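Local coordinates for putative uncharacterized protein (PDB 3R4V), which is a phage tubulin-like protein of the tubulin/FtsZ fold that binds guanosine-5'-diphosphate and is of otherwise unassigned function, at residues V175-N180 and L258-D263. Sequence-based numbering, arbitrary orientation.
Sequences VVLLVN and LDVTDD
L177, near the C-terminal end of helix 161-178, pushes its isobutyl group against D259 and V260 in the loop between strands 247-252 and 264-270. In this tubulin-like fold the contact joins the helix that follows strand 148-154 to a loop of the C-terminal domain, between the outermost strand 247-252 and the interior strand 264-270. The evidence for a light, mostly apolar contact is direct: 154 Å² is buried in all, and no hydrogen bond runs between the two segments. Before L177, V175 and V176 turn to I85 of strand 84-89. The L177 side chain extends from the helix with CG anti to the backbone N (chi1 167°), which carries both methyls to the loop. CD2 lies 3.8 Å from the backbone O of D259, while CD1 is 4.0 Å from D259 CB and 4.2 Å from V260 CG2. The leucine and aspartate side chains run past each other in opposite directions, and the leucine methyls meet the aspartate at CB and at its backbone O, not at the carboxylate. I265 of strand 264-270 also packs on L177. L178 serves a different surface, touching L230, L232 and F267 of the C-terminal strands. V179 is the first residue to depart from helical geometry, although its N still bonds V175 O at 3.0 Å. N180 then ties the helix end to the loop just ahead of D259: its ND2 bonds D257 OD2, and D257 OD1 takes the backbone N of D259. Farther along the loop, T261 OG1 gives its hydrogen to D262 OD1 at 2.6 Å, on the anti side and 27° out of the carboxylate plane.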
loop_
_atom_site.group_PDB
_atom_site.type_symbol
_atom_site.label_atom_id
_atom_site.label_comp_id
_atom_site.label_asym_id
_atom_site.label_seq_id
_atom_site.Cartn_x
_atom_site.Cartn_y
_atom_site.Cartn_z
ATOM N N VAL A 175 -12.239 2.273 4.952
ATOM C CA VAL A 175 -11.524 3.523 5.200
ATOM C C VAL A 175 -12.283 4.698 4.580
ATOM O O VAL A 175 -12.334 5.782 5.160
ATOM C CB VAL A 175 -10.052 3.491 4.669
ATOM C CG1 VAL A 175 -9.383 4.842 4.924
ATOM C CG2 VAL A 175 -9.295 2.391 5.367
ATOM N N VAL A 176 -12.865 4.490 3.398
ATOM C CA VAL A 176 -13.665 5.541 2.765
ATOM C C VAL A 176 -14.828 5.890 3.677
ATOM O O VAL A 176 -15.167 7.057 3.845
ATOM C CB VAL A 176 -14.161 5.137 1.360
ATOM C CG1 VAL A 176 -15.203 6.127 0.849
ATOM C CG2 VAL A 176 -12.969 5.066 0.393
ATOM N N LEU A 177 -15.400 4.866 4.297
ATOM C CA LEU A 177 -16.495 5.061 5.254
ATOM C C LEU A 177 -15.999 5.836 6.474
ATOM O O LEU A 177 -16.603 6.833 6.891
ATOM C CB LEU A 177 -17.052 3.707 5.685
ATOM C CG LEU A 177 -17.975 3.707 6.897
ATOM C CD1 LEU A 177 -19.274 4.407 6.539
ATOM C CD2 LEU A 177 -18.223 2.276 7.369
ATOM N N LEU A 178 -14.888 5.372 7.041
ATOM C CA LEU A 178 -14.274 6.023 8.195
ATOM C C LEU A 178 -14.148 7.529 8.003
ATOM O O LEU A 178 -14.485 8.299 8.912
ATOM C CB LEU A 178 -12.891 5.419 8.482
ATOM C CG LEU A 178 -12.039 6.126 9.550
ATOM C CD1 LEU A 178 -12.732 6.045 10.909
ATOM C CD2 LEU A 178 -10.615 5.538 9.633
ATOM N N VAL A 179 -13.647 7.949 6.838
ATOM C CA VAL A 179 -13.323 9.357 6.596
ATOM C C VAL A 179 -14.439 10.129 5.865
ATOM O O VAL A 179 -14.204 11.205 5.319
ATOM C CB VAL A 179 -11.940 9.504 5.885
ATOM C CG1 VAL A 179 -10.882 8.735 6.676
ATOM C CG2 VAL A 179 -12.007 8.953 4.471
ATOM N N ASN A 180 -15.658 9.590 5.886
ATOM C CA ASN A 180 -16.785 10.247 5.211
ATOM C C ASN A 180 -17.402 11.450 5.961
ATOM O O ASN A 180 -18.333 12.085 5.466
ATOM C CB ASN A 180 -17.860 9.225 4.804
ATOM C CG ASN A 180 -18.856 8.900 5.937
ATOM O OD1 ASN A 180 -18.758 9.410 7.056
ATOM N ND2 ASN A 180 -19.829 8.049 5.627
ATOM N N LEU A 258 -26.032 4.502 4.346
ATOM C CA LEU A 258 -26.102 3.299 3.523
ATOM C C LEU A 258 -24.747 2.610 3.343
ATOM O O LEU A 258 -24.683 1.439 2.965
ATOM C CB LEU A 258 -26.708 3.628 2.160
ATOM C CG LEU A 258 -28.171 4.068 2.176
ATOM C CD1 LEU A 258 -28.543 4.723 0.856
ATOM C CD2 LEU A 258 -29.074 2.881 2.480
ATOM N N ASP A 259 -23.666 3.337 3.605
ATOM C CA ASP A 259 -22.328 2.766 3.482
ATOM C C ASP A 259 -21.912 1.973 4.723
ATOM O O ASP A 259 -20.866 1.330 4.737
ATOM C CB ASP A 259 -21.298 3.857 3.183
ATOM C CG ASP A 259 -21.472 4.458 1.798
ATOM O OD1 ASP A 259 -22.148 3.831 0.954
ATOM O OD2 ASP A 259 -20.926 5.554 1.554
ATOM N N VAL A 260 -22.731 2.017 5.766
ATOM C CA VAL A 260 -22.407 1.304 6.996
ATOM C C VAL A 260 -22.603 -0.198 6.819
ATOM O O VAL A 260 -23.726 -0.696 6.774
ATOM C CB VAL A 260 -23.209 1.842 8.193
ATOM C CG1 VAL A 260 -23.022 0.951 9.410
ATOM C CG2 VAL A 260 -22.775 3.266 8.497
ATOM N N THR A 261 -21.485 -0.906 6.717
ATOM C CA THR A 261 -21.473 -2.322 6.361
ATOM C C THR A 261 -21.422 -3.247 7.578
ATOM O O THR A 261 -21.856 -4.398 7.509
ATOM C CB THR A 261 -20.267 -2.643 5.447
ATOM O OG1 THR A 261 -19.073 -2.082 6.013
ATOM C CG2 THR A 261 -20.475 -2.056 4.059
ATOM N N ASP A 262 -20.885 -2.735 8.683
ATOM C CA ASP A 262 -20.655 -3.525 9.890
ATOM C C ASP A 262 -21.067 -2.735 11.125
ATOM O O ASP A 262 -21.075 -1.505 11.107
ATOM C CB ASP A 262 -19.173 -3.886 10.018
ATOM C CG ASP A 262 -18.607 -4.493 8.755
ATOM O OD1 ASP A 262 -18.316 -3.738 7.803
ATOM O OD2 ASP A 262 -18.443 -5.727 8.714
ATOM N N ASP A 263 -21.375 -3.449 12.206
ATOM C CA ASP A 263 -21.845 -2.833 13.441
ATOM C C ASP A 263 -20.740 -2.101 14.214
ATOM O O ASP A 263 -21.001 -1.141 14.936
ATOM C CB ASP A 263 -22.502 -3.892 14.329
ATOM C CG ASP A 263 -23.188 -3.295 15.541
ATOM O OD1 ASP A 263 -24.325 -2.792 15.396
ATOM O OD2 ASP A 263 -22.595 -3.341 16.641
#